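Local coordinates for phosphatidylethanolamine-binding protein (Plasmodium vivax, PDB 2GZQ) that probably binds phosphatidylethanolamine or related phosphorylated ligands, in a compact fold built around two beta sheets, at residues H101-G106 with T122-V127; E75-I80 with L146-N151; I41-G46 with S62-I67. One frame throughout, in Å; residues are numbered along the deposited sequence.

Interactions 1 and 2 belong to the same mixed sheet, whose neighbouring strands 77-85 and 99-107 join them directly: Gly106 N lies 3.0 Å from Tyr79 O, a probable hydrogen bond. Interaction 3 is a pairing within the separate four-stranded sheet. It meets interaction 1 where Tyr126 touches Phe43, Ser62 and Val63 and Trp102 touches Val63. Interactions 2 and 3 do not touch, their nearest atoms being about 8 Å apart. Interactions 1 and 3 are largely buried, and each has a bulge and bridging water; the Trp102-Tyr126 pair and the His101 ND1 bond mark the first, a proline-on-phenylalanine CH-pi contact the other. Interaction 2 lies farther out, with charged residues at its end.

Interaction 1: residues H101-G106 with T122-V127; sequences HWAVSG and TLLPYV
Ala103 with Leu124, a hydrogen-bonded pair, and Val104 with Thr122, a non-hydrogen-bonded one, make a largely buried antiparallel contact at the outer strand of the mixed sheet. Ala103 N donates to Leu124 O (3.0 Å), while Ala103 O receives Leu124 N almost straight (3.1 Å, 174°) and Leu123 N in a weak, bent bond. Both leucines face Ala103, whose CB packs against the CB atoms of both. Beyond Leu124 the chain stays alongside as a loop, held by His101 and Trp102. His101 O accepts from Val127 N at 2.9 Å, and ring ND1 donates to Val127 O at 2.8 Å. With CG anti to the backbone N (chi1 -176°), Trp102 brings its indole across Tyr126. In an offset edge-to-face pair, the Tyr126 edge is turned to one face of the indole, planes at 75°; Tyr126 CB makes a CH-pi contact, 4.2 Å from the five-membered ring centroid. Val104 CG1 lies against the opposite face, near its rim. One water links Trp102 NE1 (2.9 Å) to Thr122 OG1 (2.8 Å). The slipped register is a classic beta bulge on an edge strand; His101, beside Asp85, probably lies at the ligand pocket, as the matching histidine does in other members of the family.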
ATOM      1  N   HIS A 101       2.022   6.874   1.182  1.00  2.72           N
ATOM      2  CA  HIS A 101       1.288   7.269   2.359  1.00  2.13           C
ATOM      3  C   HIS A 101       1.702   6.554   3.632  1.00  2.00           C
ATOM      4  O   HIS A 101       1.522   7.116   4.727  1.00  2.00           O
ATOM      5  CB  HIS A 101      -0.202   7.032   2.096  1.00  3.12           C
ATOM      6  CG  HIS A 101      -0.765   7.968   1.095  1.00  2.68           C
ATOM      7  ND1 HIS A 101      -1.024   9.280   1.390  1.00  4.69           N
ATOM      8  CD2 HIS A 101      -1.063   7.817  -0.220  1.00  4.51           C
ATOM      9  CE1 HIS A 101      -1.464   9.901   0.302  1.00  5.12           C
ATOM     10  NE2 HIS A 101      -1.500   9.028  -0.690  1.00  5.42           N
ATOM     11  N   TRP A 102       2.169   5.318   3.538  1.00  2.07           N
ATOM     12  CA  TRP A 102       2.297   4.466   4.722  1.00  2.21           C
ATOM     13  C   TRP A 102       3.153   3.281   4.359  1.00  2.74           C
ATOM     14  O   TRP A 102       2.974   2.700   3.287  1.00  3.43           O
ATOM     15  CB  TRP A 102       0.896   4.028   5.177  1.00  3.28           C
ATOM     16  CG  TRP A 102       0.835   3.218   6.434  1.00  2.26           C
ATOM     17  CD1 TRP A 102       1.660   3.289   7.524  1.00  2.98           C
ATOM     18  CD2 TRP A 102      -0.139   2.221   6.723  1.00  2.41           C
ATOM     19  NE1 TRP A 102       1.243   2.388   8.479  1.00  2.27           N
ATOM     20  CE2 TRP A 102       0.144   1.716   8.006  1.00  2.37           C
ATOM     21  CE3 TRP A 102      -1.232   1.706   6.014  1.00  3.35           C
ATOM     22  CZ2 TRP A 102      -0.598   0.698   8.585  1.00  2.91           C
ATOM     23  CZ3 TRP A 102      -1.990   0.709   6.606  1.00  4.30           C
ATOM     24  CH2 TRP A 102      -1.675   0.216   7.883  1.00  3.05           C
ATOM     25  N   ALA A 103       4.081   2.923   5.242  1.00  2.55           N
ATOM     26  CA  ALA A 103       4.855   1.691   5.114  1.00  3.20           C
ATOM     27  C   ALA A 103       5.085   1.089   6.471  1.00  2.73           C
ATOM     28  O   ALA A 103       5.691   1.715   7.346  1.00  2.98           O
ATOM     29  CB  ALA A 103       6.203   1.936   4.447  1.00  3.47           C
ATOM     30  N   VAL A 104       4.629  -0.142   6.663  1.00  3.04           N
ATOM     31  CA  VAL A 104       4.782  -0.839   7.930  1.00  2.36           C
ATOM     32  C   VAL A 104       5.251  -2.251   7.610  1.00  2.22           C
ATOM     33  O   VAL A 104       4.743  -2.904   6.713  1.00  2.87           O
ATOM     34  CB  VAL A 104       3.488  -0.788   8.774  1.00  3.11           C
ATOM     35  CG1 VAL A 104       2.298  -1.384   8.036  1.00  4.41           C
ATOM     36  CG2 VAL A 104       3.683  -1.445  10.113  1.00  4.08           C
ATOM     37  N   SER A 105       6.241  -2.706   8.372  1.00  3.03           N
ATOM     38  CA  SER A 105       6.907  -3.967   8.126  1.00  3.63           C
ATOM     39  C   SER A 105       6.975  -4.807   9.386  1.00  4.28           C
ATOM     40  O   SER A 105       7.120  -4.268  10.482  1.00  9.85           O
ATOM     41  CB  SER A 105       8.298  -3.630   7.605  1.00  5.36           C
ATOM     42  OG  SER A 105       9.063  -4.780   7.282  1.00  5.57           O
ATOM     43  N   GLY A 106       6.839  -6.112   9.286  1.00  3.85           N
ATOM     44  CA  GLY A 106       6.965  -6.973  10.458  1.00  4.07           C
ATOM     45  C   GLY A 106       5.707  -7.681  10.902  1.00  2.93           C
ATOM     46  O   GLY A 106       5.720  -8.375  11.930  1.00  4.27           O
ATOM     47  N   THR A 122       7.259   0.770  11.869  1.00  3.46           N
ATOM     48  CA  THR A 122       6.662   1.764  11.011  1.00  4.03           C
ATOM     49  C   THR A 122       7.744   2.553  10.271  1.00  3.97           C
ATOM     50  O   THR A 122       8.398   3.428  10.837  1.00  4.18           O
ATOM     51  CB  THR A 122       5.702   2.672  11.790  1.00  4.34           C
ATOM     52  OG1 THR A 122       4.615   1.867  12.280  1.00  5.10           O
ATOM     53  CG2 THR A 122       5.138   3.765  10.930  1.00  5.77           C
ATOM     54  N   LEU A 123       7.989   2.172   9.036  1.00  3.36           N
ATOM     55  CA  LEU A 123       9.055   2.770   8.252  1.00  2.96           C
ATOM     56  C   LEU A 123       8.649   4.152   7.737  1.00  2.20           C
ATOM     57  O   LEU A 123       9.445   5.059   7.648  1.00  3.08           O
ATOM     58  CB  LEU A 123       9.403   1.858   7.077  1.00  3.01           C
ATOM     59  CG  LEU A 123       9.970   0.497   7.441  1.00  3.71           C
ATOM     60  CD1 LEU A 123      10.054  -0.383   6.173  1.00  5.24           C
ATOM     61  CD2 LEU A 123      11.309   0.617   8.088  1.00  4.21           C
ATOM     62  N   LEU A 124       7.364   4.314   7.426  1.00  3.21           N
ATOM     63  CA  LEU A 124       6.785   5.617   7.089  1.00  3.00           C
ATOM     64  C   LEU A 124       5.413   5.706   7.754  1.00  3.09           C
ATOM     65  O   LEU A 124       4.503   4.952   7.374  1.00  4.10           O
ATOM     66  CB  LEU A 124       6.645   5.789   5.576  1.00  4.90           C
ATOM     67  CG  LEU A 124       7.981   5.824   4.831  1.00  3.47           C
ATOM     68  CD1 LEU A 124       7.739   5.680   3.332  1.00  4.13           C
ATOM     69  CD2 LEU A 124       8.735   7.129   5.115  1.00  4.92           C
ATOM     70  N   PRO A 125       5.240   6.642   8.711  0.50  2.20           N
ATOM     71  CA  PRO A 125       3.963   6.655   9.390  0.50  2.27           C
ATOM     72  C   PRO A 125       2.853   7.149   8.461  0.50  2.47           C
ATOM     73  O   PRO A 125       3.086   7.939   7.540  0.50  2.85           O
ATOM     74  CB  PRO A 125       4.185   7.624  10.551  0.50  4.40           C
ATOM     75  CG  PRO A 125       5.291   8.524  10.104  0.50  2.00           C
ATOM     76  CD  PRO A 125       6.145   7.707   9.185  0.50  2.00           C
ATOM     77  N   TYR A 126       1.642   6.679   8.714  1.00  3.11           N
ATOM     78  CA  TYR A 126       0.488   6.981   7.880  1.00  2.79           C
ATOM     79  C   TYR A 126       0.274   8.471   7.734  1.00  2.41           C
ATOM     80  O   TYR A 126       0.172   9.187   8.749  1.00  3.81           O
ATOM     81  CB  TYR A 126      -0.764   6.347   8.505  1.00  3.29           C
ATOM     82  CG  TYR A 126      -1.989   6.544   7.658  1.00  2.76           C
ATOM     83  CD1 TYR A 126      -2.337   5.638   6.687  1.00  2.64           C
ATOM     84  CD2 TYR A 126      -2.794   7.663   7.826  1.00  3.25           C
ATOM     85  CE1 TYR A 126      -3.465   5.807   5.921  1.00  2.61           C
ATOM     86  CE2 TYR A 126      -3.923   7.866   7.038  1.00  2.50           C
ATOM     87  CZ  TYR A 126      -4.239   6.941   6.065  1.00  2.00           C
ATOM     88  OH  TYR A 126      -5.348   7.110   5.242  1.00  3.84           O
ATOM     89  N   VAL A 127       0.107   8.929   6.499  1.00  2.16           N
ATOM     90  CA  VAL A 127      -0.460  10.243   6.230  0.60  4.42           C
ATOM     91  C   VAL A 127      -1.539  10.041   5.196  1.00  2.00           C
ATOM     92  O   VAL A 127      -1.354   9.298   4.220  1.00  3.96           O
ATOM     93  CB  VAL A 127       0.598  11.240   5.741  0.60  6.39           C
ATOM     94  CG1 VAL A 127       1.684  11.428   6.783  0.60 12.79           C
ATOM     95  CG2 VAL A 127       1.192  10.805   4.408  0.60  5.94           C
TER
HETATM   96  O   HOH W   1       2.052   1.913  11.245  1.00 11.38           O

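Interaction 2: residues E75-I80 with L146-N151; sequences EDYCYI and LVKEEN
Cys78 and Val147 form a hydrogen-bonded antiparallel pair between strands 77-80 and 146-148, whose axes approach to 4.6 Å with directions 133° apart. Val147 N donates to Cys78 O and Cys78 N to Val147 O, the two bonds nearly straight and each oxygen approached almost end-on. Beyond the pair, Glu149 N reaches Asp76 O at 2.9 Å, coming from above the carbonyl plane and tying the loop before strand 77-85 to the 3-10 segment after strand 138-148. Leu146 CA also points its hydrogen at Cys78 O, 3.3 Å away.

The ladder lies within the mixed sheet: strand 138-148 has 77-85 along one edge and 188-198 along the other; it ends at Lys148 and is followed by a 3-10 segment, 149-151, in which Asn151 N bonds back to Lys148 O. At this outer end Tyr77 and Lys148 lie side by side and point the same way. The extended lysine chain follows the ring obliquely, with Lys148 CG 3.6 Å from Tyr77 CE1 and Lys148 CE 3.7 Å from Tyr77 OH. On the face shared by Tyr79 and Leu146, Leu146 CD2 meets Tyr79 CE2 at 3.6 Å and CD2 of the same ring equally closely; the phenol OH is held by Glu71 O. On the other face Val147 CG1, lodged between its own backbone N and carbonyl carbon (chi1 61°), touches Ile80 CG2 at 4.1 Å, the two side chains crossing at about a right angle. Glu149 bends at chi2 (81°), and its OE2 makes a salt bridge with Lys152.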
ATOM      1  N   GLU A  75       6.326 -19.121   8.230  1.00  2.00           N
ATOM      2  CA  GLU A  75       7.278 -19.093   9.321  1.00  2.55           C
ATOM      3  C   GLU A  75       8.559 -18.386   8.905  1.00  2.53           C
ATOM      4  O   GLU A  75       9.083 -18.623   7.814  1.00  2.89           O
ATOM      5  CB  GLU A  75       7.616 -20.524   9.716  1.00  5.21           C
ATOM      6  CG  GLU A  75       8.517 -20.646  10.942  1.00 12.69           C
ATOM      7  CD  GLU A  75       8.968 -22.077  11.216  1.00 16.76           C
ATOM      8  OE1 GLU A  75       9.817 -22.266  12.111  1.00 26.95           O
ATOM      9  OE2 GLU A  75       8.475 -23.007  10.538  1.00 15.06           O
ATOM     10  N   ASP A  76       9.031 -17.509   9.779  1.00  2.00           N
ATOM     11  CA  ASP A  76      10.226 -16.693   9.572  1.00  4.12           C
ATOM     12  C   ASP A  76      10.122 -15.630   8.496  1.00  2.44           C
ATOM     13  O   ASP A  76      11.119 -14.984   8.145  1.00  2.93           O
ATOM     14  CB  ASP A  76      11.465 -17.559   9.394  1.00  4.44           C
ATOM     15  CG  ASP A  76      11.738 -18.438  10.596  1.00 10.04           C
ATOM     16  OD1 ASP A  76      11.572 -17.979  11.750  1.00  9.67           O
ATOM     17  OD2 ASP A  76      12.112 -19.598  10.378  1.00 13.35           O
ATOM     18  N   TYR A  77       8.903 -15.418   8.011  1.00  2.00           N
ATOM     19  CA  TYR A  77       8.573 -14.289   7.159  1.00  2.00           C
ATOM     20  C   TYR A  77       7.552 -13.403   7.846  1.00  3.03           C
ATOM     21  O   TYR A  77       6.854 -13.817   8.772  1.00  4.17           O
ATOM     22  CB  TYR A  77       8.046 -14.769   5.783  1.00  2.00           C
ATOM     23  CG  TYR A  77       9.161 -15.272   4.905  1.00  2.00           C
ATOM     24  CD1 TYR A  77       9.750 -14.430   3.976  1.00  2.00           C
ATOM     25  CD2 TYR A  77       9.682 -16.545   5.076  1.00  2.33           C
ATOM     26  CE1 TYR A  77      10.784 -14.850   3.201  1.00  2.46           C
ATOM     27  CE2 TYR A  77      10.737 -16.984   4.294  1.00  2.00           C
ATOM     28  CZ  TYR A  77      11.290 -16.123   3.363  1.00  2.00           C
ATOM     29  OH  TYR A  77      12.362 -16.581   2.617  1.00  4.23           O
ATOM     30  N   CYS A  78       7.466 -12.175   7.365  1.00  2.00           N
ATOM     31  CA  CYS A  78       6.410 -11.300   7.826  0.50  2.82           C
ATOM     32  C   CYS A  78       5.876 -10.504   6.642  1.00  2.00           C
ATOM     33  O   CYS A  78       6.452 -10.506   5.547  1.00  3.25           O
ATOM     34  CB  CYS A  78       6.902 -10.406   8.959  0.50  3.41           C
ATOM     35  SG  CYS A  78       8.322  -9.444   8.503  0.50  5.14           S
ATOM     36  N   TYR A  79       4.737  -9.867   6.843  1.00  2.00           N
ATOM     37  CA  TYR A  79       4.238  -8.952   5.835  1.00  2.00           C
ATOM     38  C   TYR A  79       4.837  -7.575   5.990  1.00  2.56           C
ATOM     39  O   TYR A  79       5.077  -7.083   7.090  1.00  2.51           O
ATOM     40  CB  TYR A  79       2.713  -8.818   5.894  1.00  3.71           C
ATOM     41  CG  TYR A  79       1.922 -10.087   5.598  1.00  3.42           C
ATOM     42  CD1 TYR A  79       0.901 -10.475   6.422  1.00  2.74           C
ATOM     43  CD2 TYR A  79       2.206 -10.873   4.500  1.00  2.90           C
ATOM     44  CE1 TYR A  79       0.161 -11.618   6.169  1.00  3.65           C
ATOM     45  CE2 TYR A  79       1.478 -12.029   4.240  1.00  3.64           C
ATOM     46  CZ  TYR A  79       0.448 -12.384   5.071  1.00  3.28           C
ATOM     47  OH  TYR A  79      -0.236 -13.545   4.767  1.00  3.42           O
ATOM     48  N   ILE A  80       5.000  -6.958   4.838  1.00  2.01           N
ATOM     49  CA  ILE A  80       5.258  -5.525   4.717  1.00  2.00           C
ATOM     50  C   ILE A  80       4.160  -4.940   3.838  1.00  2.00           C
ATOM     51  O   ILE A  80       3.824  -5.498   2.787  1.00  2.85           O
ATOM     52  CB  ILE A  80       6.697  -5.242   4.179  1.00  2.04           C
ATOM     53  CG1 ILE A  80       6.949  -3.745   4.100  1.00  2.24           C
ATOM     54  CG2 ILE A  80       6.959  -5.975   2.880  1.00  3.28           C
ATOM     55  CD1 ILE A  80       8.418  -3.387   3.852  1.00  2.69           C
ATOM     56  N   LEU A 146       5.830 -10.220   1.245  1.00  4.33           N
ATOM     57  CA  LEU A 146       6.594 -10.967   2.238  1.00  4.19           C
ATOM     58  C   LEU A 146       8.037 -10.495   2.272  1.00  4.20           C
ATOM     59  O   LEU A 146       8.679 -10.315   1.230  1.00  5.72           O
ATOM     60  CB  LEU A 146       6.630 -12.456   1.868  1.00  5.43           C
ATOM     61  CG  LEU A 146       5.285 -13.175   2.054  1.00  8.69           C
ATOM     62  CD1 LEU A 146       5.503 -14.610   1.577  1.00  8.52           C
ATOM     63  CD2 LEU A 146       4.777 -13.131   3.470  1.00 11.51           C
ATOM     64  N   VAL A 147       8.535 -10.334   3.479  1.00  3.63           N
ATOM     65  CA  VAL A 147       9.918 -10.037   3.767  1.00  4.21           C
ATOM     66  C   VAL A 147      10.410 -11.009   4.832  1.00  4.42           C
ATOM     67  O   VAL A 147       9.670 -11.393   5.732  1.00  5.50           O
ATOM     68  CB  VAL A 147      10.083  -8.539   4.205  1.00  5.20           C
ATOM     69  CG1 VAL A 147       9.295  -8.222   5.450  1.00  6.85           C
ATOM     70  CG2 VAL A 147      11.528  -8.170   4.418  1.00  7.76           C
ATOM     71  N   LYS A 148      11.659 -11.428   4.725  1.00  4.73           N
ATOM     72  CA  LYS A 148      12.265 -12.230   5.787  1.00  4.98           C
ATOM     73  C   LYS A 148      12.212 -11.472   7.094  1.00  5.66           C
ATOM     74  O   LYS A 148      12.478 -10.289   7.137  1.00  6.75           O
ATOM     75  CB  LYS A 148      13.720 -12.558   5.474  1.00  5.44           C
ATOM     76  CG  LYS A 148      13.897 -13.531   4.372  1.00  5.90           C
ATOM     77  CD  LYS A 148      15.369 -13.931   4.253  1.00  9.82           C
ATOM     78  CE  LYS A 148      15.590 -14.965   3.184  1.00 13.79           C
ATOM     79  NZ  LYS A 148      17.042 -15.205   2.989  1.00 19.22           N
ATOM     80  N   GLU A 149      11.916 -12.173   8.181  1.00  4.95           N
ATOM     81  CA  GLU A 149      11.891 -11.551   9.502  1.00  6.15           C
ATOM     82  C   GLU A 149      13.193 -10.789   9.756  1.00  5.16           C
ATOM     83  O   GLU A 149      13.189  -9.664  10.263  1.00  6.20           O
ATOM     84  CB  GLU A 149      11.657 -12.584  10.602  1.00  9.48           C
ATOM     85  CG  GLU A 149      11.881 -12.042  12.007  1.00 14.58           C
ATOM     86  CD  GLU A 149      10.692 -11.261  12.532  1.00 17.46           C
ATOM     87  OE1 GLU A 149       9.577 -11.458  12.003  1.00 25.99           O
ATOM     88  OE2 GLU A 149      10.874 -10.462  13.482  1.00 20.35           O
ATOM     89  N   GLU A 150      14.318 -11.397   9.408  1.00  6.13           N
ATOM     90  CA  GLU A 150      15.617 -10.778   9.718  1.00  5.36           C
ATOM     91  C   GLU A 150      15.842  -9.477   8.939  1.00  4.58           C
ATOM     92  O   GLU A 150      16.733  -8.702   9.308  1.00  4.33           O
ATOM     93  CB  GLU A 150      16.763 -11.744   9.436  1.00  6.04           C
ATOM     94  CG  GLU A 150      16.930 -12.086   7.964  1.00 13.59           C
ATOM     95  CD  GLU A 150      17.784 -13.324   7.733  1.00 17.59           C
ATOM     96  OE1 GLU A 150      17.386 -14.424   8.175  1.00 28.27           O
ATOM     97  OE2 GLU A 150      18.851 -13.195   7.097  1.00 25.20           O
ATOM     98  N   ASN A 151      15.066  -9.258   7.878  1.00  4.29           N
ATOM     99  CA  ASN A 151      15.224  -8.071   7.016  1.00  4.89           C
ATOM    100  C   ASN A 151      14.109  -7.053   7.189  1.00  4.94           C
ATOM    101  O   ASN A 151      14.049  -6.076   6.467  1.00  4.95           O
ATOM    102  CB  ASN A 151      15.285  -8.483   5.532  1.00  7.31           C
ATOM    103  CG  ASN A 151      16.498  -9.305   5.209  1.00  7.96           C
ATOM    104  OD1 ASN A 151      17.516  -9.207   5.878  1.00  8.46           O
ATOM    105  ND2 ASN A 151      16.410 -10.094   4.143  1.00  9.13           N
TER

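Interaction 3: residues I41-G46 with S62-I67; sequences ISFKSG and SVPRNI
Ser42 and Asn66 exchange backbone hydrogen bonds as an antiparallel pair: Ser42 N donates to Asn66 O at 2.8 Å, and Asn66 N returns a longer bond to Ser42 O at 3.2 Å. Farther along, where the chain turns a corner, Arg65 N reaches Phe43 O only weakly, at 3.3 Å. Arg65 and Asn66 both face Ser42, a classic beta bulge at the end of the pairing between strands 39-42 and 66-69, the two inner strands of the four-stranded antiparallel sheet. The Arg65 side chain starts against Phe43 O through its CB and then runs away, extended.

Apolar contacts fill the side toward the mixed sheet, where Trp102 touches both Pro64 and Ile67. Pro64 CG lies over one face of the Phe43 ring, 4.2 Å from the centroid and 24° off the normal, in a CH-pi contact. The same CG meets Ile41 CG2 at 3.9 Å; that methyl stands anti to the backbone N and also touches Ile67 CG1. The edge of the Phe43 ring is turned to Ser62 O, which lies in the ring plane 3.6 Å from Phe43 CD1.

Two waters bridge the segments. One accepts from Asn66 ND2 and bonds Ser42 OG, each at 2.9 Å, joining the polar side chains on the face away from Ile41 and Ile67. The other is placed to donate to Phe43 O and Val63 O, 2.8 Å from each, though it has more acceptors in reach than protons.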
ATOM      1  N   ILE A  41      -9.794  -4.196   4.511  1.00  5.35           N
ATOM      2  CA  ILE A  41      -9.301  -2.907   5.018  1.00  4.67           C
ATOM      3  C   ILE A  41     -10.474  -2.023   5.338  1.00  5.32           C
ATOM      4  O   ILE A  41     -11.278  -1.708   4.463  1.00  5.66           O
ATOM      5  CB  ILE A  41      -8.429  -2.186   3.995  1.00  5.51           C
ATOM      6  CG1 ILE A  41      -7.252  -3.057   3.581  1.00  5.24           C
ATOM      7  CG2 ILE A  41      -7.951  -0.817   4.513  1.00  4.75           C
ATOM      8  CD1 ILE A  41      -6.591  -2.639   2.308  1.00  6.32           C
ATOM      9  N   SER A  42     -10.593  -1.638   6.611  1.00  4.79           N
ATOM     10  CA  SER A  42     -11.681  -0.793   7.101  1.00  5.53           C
ATOM     11  C   SER A  42     -11.076   0.441   7.774  1.00  4.28           C
ATOM     12  O   SER A  42     -10.401   0.335   8.779  1.00  4.79           O
ATOM     13  CB  SER A  42     -12.504  -1.573   8.129  1.00  5.78           C
ATOM     14  OG  SER A  42     -13.544  -0.768   8.632  1.00  7.70           O
ATOM     15  N   PHE A  43     -11.351   1.619   7.230  1.00  6.14           N
ATOM     16  CA  PHE A  43     -10.998   2.852   7.925  1.00  5.59           C
ATOM     17  C   PHE A  43     -11.766   2.992   9.220  1.00  7.09           C
ATOM     18  O   PHE A  43     -11.207   3.360  10.262  1.00  6.69           O
ATOM     19  CB  PHE A  43     -11.230   4.059   7.027  1.00  5.98           C
ATOM     20  CG  PHE A  43     -10.117   4.280   6.052  1.00  5.43           C
ATOM     21  CD1 PHE A  43      -8.959   4.912   6.464  1.00  5.77           C
ATOM     22  CD2 PHE A  43     -10.214   3.820   4.745  1.00  7.93           C
ATOM     23  CE1 PHE A  43      -7.913   5.108   5.596  1.00  5.52           C
ATOM     24  CE2 PHE A  43      -9.166   4.008   3.850  1.00  8.59           C
ATOM     25  CZ  PHE A  43      -8.006   4.654   4.283  1.00  4.58           C
ATOM     26  N   LYS A  44     -13.047   2.676   9.147  1.00  6.21           N
ATOM     27  CA  LYS A  44     -13.993   2.761  10.270  1.00  7.45           C
ATOM     28  C   LYS A  44     -15.243   2.040   9.788  1.00  5.93           C
ATOM     29  O   LYS A  44     -15.349   1.713   8.608  1.00  5.88           O
ATOM     30  CB  LYS A  44     -14.344   4.211  10.606  1.00 11.03           C
ATOM     31  CG  LYS A  44     -14.934   4.982   9.449  1.00 10.08           C
ATOM     32  CD  LYS A  44     -14.858   6.480   9.710  1.00 26.05           C
ATOM     33  CE  LYS A  44     -13.606   7.084   9.095  1.00 25.64           C
ATOM     34  NZ  LYS A  44     -12.884   7.946  10.072  1.00 46.54           N
ATOM     35  N   SER A  45     -16.198   1.798  10.677  1.00  7.11           N
ATOM     36  CA  SER A  45     -17.354   1.007  10.289  1.00  7.59           C
ATOM     37  C   SER A  45     -18.004   1.617   9.058  1.00  8.41           C
ATOM     38  O   SER A  45     -18.303   2.809   9.044  1.00  7.71           O
ATOM     39  CB  SER A  45     -18.364   0.937  11.426  1.00 11.57           C
ATOM     40  OG  SER A  45     -19.518   0.216  11.025  1.00 17.08           O
ATOM     41  N   GLY A  46     -18.219   0.811   8.021  1.00  9.82           N
ATOM     42  CA  GLY A  46     -18.920   1.289   6.835  1.00  8.89           C
ATOM     43  C   GLY A  46     -18.006   1.949   5.811  1.00  8.60           C
ATOM     44  O   GLY A  46     -18.472   2.458   4.797  1.00 10.58           O
ATOM     45  N   SER A  62      -6.810   9.162   9.272  1.00  7.32           N
ATOM     46  CA  SER A  62      -6.085   8.253  10.155  1.00  7.16           C
ATOM     47  C   SER A  62      -5.871   6.877   9.567  1.00  4.55           C
ATOM     48  O   SER A  62      -6.591   6.455   8.664  1.00  5.69           O
ATOM     49  CB  SER A  62      -6.786   8.089  11.490  1.00  9.34           C
ATOM     50  OG  SER A  62      -6.980   9.343  12.121  1.00 13.68           O
ATOM     51  N   VAL A  63      -4.895   6.178  10.106  1.00  3.80           N
ATOM     52  CA  VAL A  63      -4.573   4.839   9.651  1.00  4.46           C
ATOM     53  C   VAL A  63      -5.813   3.960   9.747  1.00  4.39           C
ATOM     54  O   VAL A  63      -6.626   4.127  10.650  1.00  4.17           O
ATOM     55  CB  VAL A  63      -3.390   4.292  10.460  1.00  4.51           C
ATOM     56  CG1 VAL A  63      -3.771   3.966  11.881  1.00  5.22           C
ATOM     57  CG2 VAL A  63      -2.763   3.091   9.808  1.00  6.62           C
ATOM     58  N   PRO A  64      -6.016   3.040   8.807  1.00  5.25           N
ATOM     59  CA  PRO A  64      -7.183   2.162   8.942  1.00  5.49           C
ATOM     60  C   PRO A  64      -7.301   1.527  10.314  1.00  4.35           C
ATOM     61  O   PRO A  64      -6.319   1.003  10.841  1.00  4.64           O
ATOM     62  CB  PRO A  64      -6.946   1.122   7.858  1.00  6.46           C
ATOM     63  CG  PRO A  64      -6.229   1.893   6.777  1.00  4.96           C
ATOM     64  CD  PRO A  64      -5.288   2.798   7.545  1.00  5.14           C
ATOM     65  N   ARG A  65      -8.494   1.527  10.886  1.00  4.21           N
ATOM     66  CA  ARG A  65      -8.681   0.960  12.206  1.00  3.20           C
ATOM     67  C   ARG A  65      -8.481  -0.559  12.172  1.00  3.45           C
ATOM     68  O   ARG A  65      -7.971  -1.134  13.132  1.00  4.55           O
ATOM     69  CB  ARG A  65     -10.072   1.297  12.748  1.00  4.43           C
ATOM     70  CG  ARG A  65     -10.248   0.905  14.197  1.00  4.75           C
ATOM     71  CD  ARG A  65     -11.547   1.408  14.794  1.00  7.90           C
ATOM     72  NE  ARG A  65     -11.714   0.961  16.184  1.00  8.65           N
ATOM     73  CZ  ARG A  65     -12.796   1.198  16.917  1.00  9.61           C
ATOM     74  NH1 ARG A  65     -12.874   0.765  18.158  1.00  8.86           N
ATOM     75  NH2 ARG A  65     -13.806   1.875  16.408  1.00 10.24           N
ATOM     76  N   ASN A  66      -8.980  -1.219  11.134  1.00  3.73           N
ATOM     77  CA  ASN A  66      -8.934  -2.678  11.078  1.00  4.36           C
ATOM     78  C   ASN A  66      -8.500  -3.171   9.727  1.00  4.70           C
ATOM     79  O   ASN A  66      -9.123  -2.830   8.709  1.00  5.45           O
ATOM     80  CB  ASN A  66     -10.290  -3.293  11.411  1.00  6.85           C
ATOM     81  CG  ASN A  66     -10.616  -3.162  12.842  1.00  9.86           C
ATOM     82  OD1 ASN A  66     -10.107  -3.903  13.672  1.00 12.37           O
ATOM     83  ND2 ASN A  66     -11.436  -2.184  13.153  1.00  8.46           N
ATOM     84  N   ILE A  67      -7.445  -3.981   9.702  1.00  4.21           N
ATOM     85  CA  ILE A  67      -7.033  -4.689   8.519  1.00  4.93           C
ATOM     86  C   ILE A  67      -6.973  -6.150   8.878  1.00  4.81           C
ATOM     87  O   ILE A  67      -6.567  -6.496   9.988  1.00  6.27           O
ATOM     88  CB  ILE A  67      -5.694  -4.175   8.006  1.00  4.48           C
ATOM     89  CG1 ILE A  67      -5.839  -2.737   7.526  1.00  4.70           C
ATOM     90  CG2 ILE A  67      -5.146  -5.071   6.901  1.00  7.27           C
ATOM     91  CD1 ILE A  67      -4.555  -2.085   7.118  1.00  7.15           C
TER
HETATM   92  O   HOH W   2     -13.246  -0.636  11.465  1.00 11.71           O
HETATM   93  O   HOH W   3      -9.134   5.251  10.284  1.00 16.75           O